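PDB 3I9X: mutT/nudix family protein from Listeria innocua, which is probably a hydrolase of the Nudix family, represented here by the portion of a longer protein that carries the Nudix domain. Local coordinates for residues Pro25-Val37 with Val71-Ala85. Numbering follows the deposited sequence.
Sequences PDGYTSDMILTTV and VPGGFVDENESAEQA
Tyr-28 lies alongside Val-76, its CD2 3.7 Å from Val-76 CB, while its carbonyl O accepts a nearly straight bond from Val-76 N. With CG anti to the backbone N (chi1 -174°), the ring also reaches Ala-82, whose CB is 3.3 Å from Tyr-28 OH; that hydroxyl is hydrogen-bonded to Asp-108 of the second subunit. On Thr-29, the methyl CG2 sits over one face of the Phe-75 ring, 3.9 Å from its centroid, a CH-pi contact. Ser-30 pairs with Gly-74 through two backbone bonds, and its OG donates to Ala-82 O (2.6 Å) from above the carbonyl plane, tying the strand to the first turn of helix 82-94. Residues 73-75 pair antiparallel with strand 27-40, and Gly-74 opens the Nudix box, whose loop leads through Glu-80 into helix 82-94 and on to Arg-88. Asp-31 lies across from Gly-73 in a non-hydrogen-bonded pair; a water links Asp-31 OD1 to Val-71 O, and OD2 takes bonds from Thr-29 OG1 and Ser-120. Met-32 N donates to Pro-72 O at 2.9 Å. Beyond it, Ile-33 CD1 meets Val-71 CG1 at 3.5 Å, both side chains also touching Leu-165 of helix 161-177.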
# COMPACT_ATOMS: atom_id res chain seq x y z
N PRO A 25 1.37 -6.41 13.91
CA PRO A 25 2.55 -6.54 13.04
C PRO A 25 3.82 -6.10 13.73
O PRO A 25 3.82 -5.25 14.62
CB PRO A 25 2.25 -5.61 11.86
CG PRO A 25 0.77 -5.29 11.98
CD PRO A 25 0.50 -5.31 13.45
N ASP A 26 4.91 -6.66 13.28
CA ASP A 26 6.21 -6.40 13.85
C ASP A 26 6.89 -5.21 13.25
O ASP A 26 7.88 -4.70 13.81
CB ASP A 26 7.06 -7.65 13.71
CG ASP A 26 6.52 -8.76 14.53
OD1 ASP A 26 6.40 -9.91 14.06
OD2 ASP A 26 6.13 -8.42 15.68
N GLY A 27 6.36 -4.70 12.13
CA GLY A 27 7.06 -3.60 11.47
C GLY A 27 6.39 -3.14 10.19
O GLY A 27 5.69 -3.88 9.54
N TYR A 28 6.67 -1.89 9.86
CA TYR A 28 6.25 -1.28 8.63
C TYR A 28 7.49 -0.67 8.04
O TYR A 28 8.13 0.15 8.70
CB TYR A 28 5.25 -0.17 8.98
CG TYR A 28 4.58 0.52 7.82
CD1 TYR A 28 4.17 -0.19 6.68
CD2 TYR A 28 4.25 1.87 7.91
CE1 TYR A 28 3.51 0.45 5.65
CE2 TYR A 28 3.59 2.51 6.88
CZ TYR A 28 3.21 1.81 5.75
OH TYR A 28 2.53 2.48 4.72
N THR A 29 7.79 -1.01 6.78
CA THR A 29 8.92 -0.43 6.07
C THR A 29 8.53 0.32 4.78
O THR A 29 7.47 0.11 4.21
CB THR A 29 9.99 -1.48 5.72
OG1 THR A 29 9.42 -2.41 4.81
CG2 THR A 29 10.43 -2.25 6.95
N SER A 30 9.40 1.25 4.42
CA SER A 30 9.34 2.02 3.20
C SER A 30 10.54 1.60 2.36
O SER A 30 11.68 1.88 2.74
CB SER A 30 9.46 3.49 3.55
OG SER A 30 8.97 4.29 2.51
N ASP A 31 10.30 0.86 1.28
CA ASP A 31 11.39 0.35 0.41
C ASP A 31 11.35 1.01 -0.96
O ASP A 31 10.27 1.21 -1.54
CB ASP A 31 11.27 -1.18 0.32
CG ASP A 31 11.55 -1.85 1.65
OD1 ASP A 31 12.63 -1.54 2.22
OD2 ASP A 31 10.70 -2.64 2.14
N MET A 32 12.54 1.32 -1.47
CA MET A 32 12.72 2.17 -2.64
C MET A 32 13.45 1.49 -3.79
O MET A 32 14.62 1.12 -3.68
CB MET A 32 13.54 3.40 -2.26
CG MET A 32 13.00 4.15 -0.98
SD MET A 32 13.74 5.82 -0.73
CE MET A 32 14.11 6.03 -2.53
N ILE A 33 12.76 1.33 -4.91
CA ILE A 33 13.40 0.96 -6.16
C ILE A 33 13.96 2.25 -6.76
O ILE A 33 13.21 3.10 -7.28
CB ILE A 33 12.42 0.31 -7.07
CG1 ILE A 33 11.95 -1.00 -6.44
CG2 ILE A 33 12.98 0.05 -8.42
CD1 ILE A 33 12.97 -2.02 -6.52
N LEU A 34 15.27 2.39 -6.68
CA LEU A 34 15.96 3.60 -7.09
C LEU A 34 16.66 3.42 -8.41
O LEU A 34 17.72 2.78 -8.48
CB LEU A 34 17.00 3.95 -6.03
CG LEU A 34 17.43 5.37 -5.80
CD1 LEU A 34 16.21 6.25 -5.99
CD2 LEU A 34 18.00 5.52 -4.35
N THR A 35 16.09 4.00 -9.46
CA THR A 35 16.56 3.75 -10.83
C THR A 35 17.08 4.96 -11.57
O THR A 35 16.79 6.11 -11.21
CB THR A 35 15.49 3.10 -11.67
OG1 THR A 35 14.49 4.05 -12.03
CG2 THR A 35 14.82 1.93 -10.92
N THR A 36 17.88 4.68 -12.60
CA THR A 36 18.34 5.69 -13.55
C THR A 36 18.46 5.05 -14.92
O THR A 36 18.25 3.84 -15.08
CB THR A 36 19.66 6.34 -13.16
OG1 THR A 36 19.91 7.46 -14.02
CG2 THR A 36 20.81 5.38 -13.26
N VAL A 37 18.71 5.87 -15.92
CA VAL A 37 18.92 5.39 -17.28
C VAL A 37 20.33 5.83 -17.62
O VAL A 37 20.71 6.96 -17.35
CB VAL A 37 17.87 5.93 -18.26
CG1 VAL A 37 18.31 5.69 -19.74
CG2 VAL A 37 16.50 5.27 -18.03
N VAL A 71 17.15 -3.56 -1.85
CA VAL A 71 16.88 -2.17 -2.20
C VAL A 71 17.13 -1.30 -0.99
O VAL A 71 16.98 -1.73 0.13
CB VAL A 71 15.45 -1.95 -2.77
CG1 VAL A 71 15.31 -2.82 -3.99
CG2 VAL A 71 14.33 -2.22 -1.71
N PRO A 72 17.51 -0.06 -1.21
CA PRO A 72 17.47 0.88 -0.10
C PRO A 72 16.08 1.00 0.54
O PRO A 72 15.05 0.84 -0.13
CB PRO A 72 17.81 2.20 -0.77
CG PRO A 72 18.47 1.78 -2.11
CD PRO A 72 17.80 0.59 -2.49
N GLY A 73 16.08 1.27 1.85
CA GLY A 73 14.85 1.53 2.59
C GLY A 73 15.10 1.50 4.08
O GLY A 73 16.24 1.42 4.53
N GLY A 74 14.02 1.56 4.86
CA GLY A 74 14.13 1.53 6.32
C GLY A 74 12.77 1.41 6.96
O GLY A 74 11.72 1.44 6.26
N PHE A 75 12.77 1.27 8.29
CA PHE A 75 11.53 1.25 9.09
C PHE A 75 10.86 2.61 9.15
O PHE A 75 11.54 3.61 9.22
CB PHE A 75 11.82 0.68 10.49
CG PHE A 75 12.13 -0.78 10.44
CD1 PHE A 75 11.11 -1.71 10.38
CD2 PHE A 75 13.44 -1.22 10.37
CE1 PHE A 75 11.38 -3.07 10.30
CE2 PHE A 75 13.72 -2.59 10.28
CZ PHE A 75 12.69 -3.51 10.26
N VAL A 76 9.52 2.63 9.01
CA VAL A 76 8.72 3.83 9.17
C VAL A 76 8.50 4.04 10.69
O VAL A 76 8.30 3.09 11.43
CB VAL A 76 7.34 3.74 8.44
CG1 VAL A 76 6.47 5.01 8.72
CG2 VAL A 76 7.50 3.52 6.90
N ASP A 77 8.59 5.29 11.11
CA ASP A 77 8.42 5.70 12.52
C ASP A 77 6.95 5.97 12.79
O ASP A 77 6.21 6.50 11.92
CB ASP A 77 9.19 7.01 12.78
CG ASP A 77 9.27 7.38 14.27
OD1 ASP A 77 10.11 6.75 14.97
OD2 ASP A 77 8.52 8.28 14.72
N GLU A 78 6.53 5.64 14.01
CA GLU A 78 5.16 5.88 14.46
C GLU A 78 4.65 7.24 14.05
O GLU A 78 3.48 7.36 13.70
CB GLU A 78 5.04 5.73 15.99
CG GLU A 78 6.00 6.60 16.80
CD GLU A 78 5.68 6.64 18.28
OE1 GLU A 78 6.66 6.55 19.07
OE2 GLU A 78 4.46 6.76 18.64
N ASN A 79 5.50 8.25 14.04
CA ASN A 79 5.03 9.61 13.73
C ASN A 79 5.28 10.10 12.30
O ASN A 79 5.28 11.31 12.03
CB ASN A 79 5.54 10.58 14.82
CG ASN A 79 4.91 10.29 16.20
OD1 ASN A 79 5.58 9.75 17.11
ND2 ASN A 79 3.60 10.61 16.36
N GLU A 80 5.40 9.17 11.35
CA GLU A 80 5.43 9.53 9.92
C GLU A 80 4.69 8.53 8.97
O GLU A 80 4.34 7.41 9.36
CB GLU A 80 6.89 9.70 9.46
CG GLU A 80 7.66 8.39 9.48
CD GLU A 80 9.18 8.57 9.31
OE1 GLU A 80 9.67 9.72 9.15
OE2 GLU A 80 9.87 7.55 9.36
N SER A 81 4.45 8.99 7.75
CA SER A 81 3.92 8.14 6.70
C SER A 81 5.08 7.43 6.02
O SER A 81 6.25 7.85 6.15
CB SER A 81 3.16 8.98 5.69
OG SER A 81 4.07 9.81 5.00
N ALA A 82 4.77 6.35 5.30
CA ALA A 82 5.78 5.60 4.58
C ALA A 82 6.46 6.51 3.53
O ALA A 82 7.65 6.38 3.28
CB ALA A 82 5.20 4.34 3.93
N GLU A 83 5.69 7.41 2.94
CA GLU A 83 6.16 8.46 2.04
C GLU A 83 7.19 9.37 2.68
O GLU A 83 8.22 9.67 2.07
CB GLU A 83 4.99 9.31 1.58
CG GLU A 83 5.38 10.41 0.59
CD GLU A 83 4.21 10.91 -0.28
OE1 GLU A 83 4.14 10.50 -1.47
OE2 GLU A 83 3.37 11.70 0.22
N GLN A 84 6.92 9.81 3.91
CA GLN A 84 7.86 10.66 4.61
C GLN A 84 9.13 9.89 4.86
O GLN A 84 10.21 10.41 4.62
CB GLN A 84 7.25 11.24 5.90
CG GLN A 84 6.48 12.53 5.65
CD GLN A 84 5.26 12.75 6.57
OE1 GLN A 84 5.09 12.09 7.61
NE2 GLN A 84 4.39 13.69 6.17
N ALA A 85 9.01 8.64 5.28
CA ALA A 85 10.18 7.81 5.49
C ALA A 85 11.00 7.55 4.19
O ALA A 85 12.24 7.48 4.24
CB ALA A 85 9.79 6.50 6.13
O HOH W 1 7.86 -0.11 11.65
O HOH W 2 15.14 -2.18 2.21